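Local coordinates for protein NAD-dependent epimerase/dehydratase (Methylobacillus flagellatus KT, PDB 3GPI) that is of unknown function but has the Rossmann fold of the NAD-dependent epimerase/dehydratase family and so probably binds a dinucleotide cofactor, at residues Gln37-Pro40 / Ala41-Thr45; Leu67-Cys70 / Val71-Ser74. All coordinates share one frame; numbering follows the deposited sequence.

Interaction 1 of 2, residues Gln37-Pro40 / Ala41-Thr45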
# COMPACT_ATOMS: atom_id res chain seq x y z
N GLN A 37 2.38 -19.40 -0.94
CA GLN A 37 1.72 -18.49 -0.03
C GLN A 37 0.54 -19.20 0.62
O GLN A 37 -0.50 -19.42 -0.02
CB GLN A 37 1.20 -17.23 -0.72
CG GLN A 37 2.23 -16.24 -1.07
CD GLN A 37 1.56 -15.08 -1.71
OE1 GLN A 37 1.09 -15.19 -2.84
NE2 GLN A 37 1.47 -13.96 -0.99
N PRO A 38 0.71 -19.57 1.88
CA PRO A 38 -0.38 -20.15 2.60
C PRO A 38 -1.43 -19.10 2.90
O PRO A 38 -1.12 -17.93 3.18
CB PRO A 38 0.28 -20.62 3.90
CG PRO A 38 1.39 -19.70 4.09
CD PRO A 38 1.90 -19.42 2.75
N MET A 39 -2.68 -19.52 2.85
CA MET A 39 -3.81 -18.64 3.13
C MET A 39 -4.48 -18.99 4.43
O MET A 39 -4.55 -20.16 4.80
CB MET A 39 -4.84 -18.73 1.98
CG MET A 39 -4.30 -18.24 0.65
SD MET A 39 -4.10 -16.41 0.58
CE MET A 39 -2.28 -16.26 0.59
N PRO A 40 -5.07 -17.99 5.10
CA PRO A 40 -5.92 -18.28 6.26
C PRO A 40 -7.22 -18.93 5.82
O PRO A 40 -7.73 -18.65 4.73
CB PRO A 40 -6.20 -16.90 6.86
CG PRO A 40 -5.91 -15.95 5.79
CD PRO A 40 -5.03 -16.56 4.77
N ALA A 41 -7.72 -19.84 6.63
CA ALA A 41 -8.96 -20.54 6.32
C ALA A 41 -10.07 -19.56 6.05
O ALA A 41 -10.25 -18.54 6.75
CB ALA A 41 -9.38 -21.56 7.40
N GLY A 42 -10.80 -19.88 4.99
CA GLY A 42 -11.99 -19.10 4.62
C GLY A 42 -11.79 -18.14 3.48
O GLY A 42 -12.80 -17.66 2.92
N VAL A 43 -10.54 -17.80 3.11
CA VAL A 43 -10.32 -16.90 2.01
C VAL A 43 -10.37 -17.66 0.67
O VAL A 43 -9.80 -18.76 0.53
CB VAL A 43 -9.02 -16.06 2.13
CG1 VAL A 43 -7.80 -16.90 1.96
CG2 VAL A 43 -8.99 -14.99 1.07
N GLN A 44 -11.04 -17.07 -0.31
CA GLN A 44 -11.22 -17.71 -1.60
C GLN A 44 -10.12 -17.25 -2.54
O GLN A 44 -10.05 -16.06 -2.83
CB GLN A 44 -12.58 -17.25 -2.14
CG GLN A 44 -12.91 -17.78 -3.46
CD GLN A 44 -13.78 -19.01 -3.33
OE1 GLN A 44 -13.97 -19.52 -2.22
NE2 GLN A 44 -14.29 -19.49 -4.44
N THR A 45 -9.23 -18.15 -2.96
CA THR A 45 -8.19 -17.79 -3.90
C THR A 45 -7.96 -18.90 -4.92
O THR A 45 -8.36 -20.03 -4.67
CB THR A 45 -6.79 -17.49 -3.24
OG1 THR A 45 -6.26 -18.71 -2.69
CG2 THR A 45 -6.89 -16.47 -2.10

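Interaction 2 of 2, residues Leu67-Cys70 / Val71-Ser74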
# COMPACT_ATOMS: atom_id res chain seq x y z
N LEU A 67 -10.85 -4.88 -10.49
CA LEU A 67 -9.55 -5.49 -10.22
C LEU A 67 -8.79 -4.64 -9.23
O LEU A 67 -8.67 -3.43 -9.45
CB LEU A 67 -8.75 -5.59 -11.51
CG LEU A 67 -7.28 -6.03 -11.36
CD1 LEU A 67 -7.15 -7.44 -10.81
CD2 LEU A 67 -6.59 -5.91 -12.73
N VAL A 68 -8.30 -5.24 -8.14
CA VAL A 68 -7.33 -4.56 -7.28
C VAL A 68 -6.00 -5.27 -7.49
O VAL A 68 -5.91 -6.47 -7.21
CB VAL A 68 -7.73 -4.63 -5.77
CG1 VAL A 68 -6.71 -3.86 -4.95
CG2 VAL A 68 -9.11 -4.06 -5.58
N TYR A 69 -5.01 -4.55 -8.01
CA TYR A 69 -3.76 -5.18 -8.35
C TYR A 69 -2.71 -4.74 -7.34
O TYR A 69 -2.35 -3.57 -7.30
CB TYR A 69 -3.36 -4.78 -9.77
CG TYR A 69 -2.23 -5.59 -10.35
CD1 TYR A 69 -2.48 -6.78 -11.01
CD2 TYR A 69 -0.91 -5.17 -10.20
CE1 TYR A 69 -1.46 -7.54 -11.51
CE2 TYR A 69 0.13 -5.91 -10.72
CZ TYR A 69 -0.16 -7.10 -11.36
OH TYR A 69 0.88 -7.85 -11.86
N CYS A 70 -2.25 -5.71 -6.56
CA CYS A 70 -1.29 -5.49 -5.47
C CYS A 70 0.09 -6.08 -5.79
O CYS A 70 1.03 -5.80 -5.04
CB CYS A 70 -1.79 -6.19 -4.22
SG CYS A 70 -3.46 -5.77 -3.73
N VAL A 71 0.23 -6.83 -6.89
CA VAL A 71 1.47 -7.60 -7.14
C VAL A 71 2.71 -6.70 -7.31
O VAL A 71 3.76 -6.99 -6.73
CB VAL A 71 1.30 -8.58 -8.33
CG1 VAL A 71 2.63 -9.31 -8.66
CG2 VAL A 71 0.16 -9.56 -8.03
N ALA A 72 2.58 -5.60 -8.05
CA ALA A 72 3.73 -4.71 -8.32
C ALA A 72 4.21 -4.13 -7.00
O ALA A 72 5.43 -4.06 -6.75
CB ALA A 72 3.36 -3.62 -9.35
N ALA A 73 3.28 -3.75 -6.12
CA ALA A 73 3.67 -3.26 -4.79
C ALA A 73 4.46 -4.29 -3.96
O ALA A 73 5.47 -3.93 -3.33
CB ALA A 73 2.45 -2.74 -4.03
N SER A 74 4.03 -5.55 -3.97
CA SER A 74 4.77 -6.64 -3.31
C SER A 74 6.13 -6.86 -3.96
O SER A 74 7.10 -7.14 -3.25
CB SER A 74 3.99 -7.94 -3.34
OG SER A 74 2.80 -7.79 -2.59
O HOH W 1 0.59 -3.37 -7.31

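Interaction 1 of 2, residues Gln37-Pro40 / Ala41-Thr45
Met39 and Val43 meet through their aliphatic parts, CB of Met39 lying 3.5 Å from Val43 CG1, a close-packed pair. CG1 stands between the backbone N and the carbonyl carbon of Val43 (chi1 70°), a rotation that turns it back to Met39 and Pro40; it also lies 4.0 Å from Pro40 CD. Farther out, the Met39 chain bends at chi2 and chi3, and its SD sits 3.9 Å from Thr45 CG2. These contacts join the two arms of the loop between strands 29-33 and 45-47 of the Rossmann sheet, and Met39, Pro40 and Val43 all rest on Leu16 of helix 13-24, the helix that continues from a glycine-rich segment consistent with a Rossmann GxGxxG motif. The polar side is mostly backbone. Pro40 to Val43 form a type II beta turn, closed by a weak but nearly straight hydrogen bond from Val43 N to Pro40 O, 3.4 Å long with 169° at the hydrogen. Gly42 takes the third position of the turn with positive phi (102°), where a CB would collide with the carbonyl oxygen of Ala41. OG1 of Thr45 is hydrogen-bonded to Arg33 NE.

Interaction 2 of 2, residues Leu67-Cys70 / Val71-Ser74
This is a local strand-to-helix junction, partly buried, in which Tyr69 at the end of central strand 66-69 packs against the first turn of helix 71-76. The strand runs parallel to 6-9 and 103-109 within the Rossmann sheet. Tyr69 CG is anti to the backbone N (chi1 -167°), which swings the ring forward along the chain. Val71 crosses its outer end: Val71 CB is 3.7 Å from Tyr69 CZ, and Val71 CG2 lies 4.1 Å over the plane of the Tyr69 ring, nearer its periphery than its centre. Val71 N is over one face as well, while Ala72 N comes in obliquely, 3.6 Å from Tyr69 CE2, and Ala72 CB lies 4.2 Å from the same carbon. Leu89 and Thr92 of helix 86-95 also touch the tyrosine, and Val50 touches both Tyr69 and Val71. A leucine in place of Tyr69 would probably leave Val71 without the flat surface it packs on and open a gap between strand end and helix. Ser74 N donates to Cys70 O over 3.2 Å, nearly straight at 163° and in the carbonyl plane, so the carbonyl just before the helix already serves its first i to i+4 bond. A water bridges the same junction: it donates to Tyr69 O at 2.9 Å and accepts from Ala73 N at 3.0 Å. The last strand carbonyl and an early helix N-H are thus both satisfied where the chain changes from strand to helix, with apolar packing on the tyrosine beside them.

Interaction 1 is a surface contact about 20 Å from the centre of the chain, whereas interaction 2 is partly buried, its centre about 9 Å from that point; their centres are about 17 Å apart and their nearest atoms about 7 Å, so they do not touch. Both adjoin the same Rossmann sheet, one in the loop leading into strand 45-47, the other where strand 66-69 gives way to helix 71-76, with strands 29-33 and 6-9 between. The side chain of Val71 touches the glycine-rich segment, which resembles a Rossmann-type GxGxxG motif; that of Met39 lies near it without touching. Aliphatic and thioether contacts and a weak turn bond serve at the surface; farther in, an aromatic face, a helical bond and a bridging water.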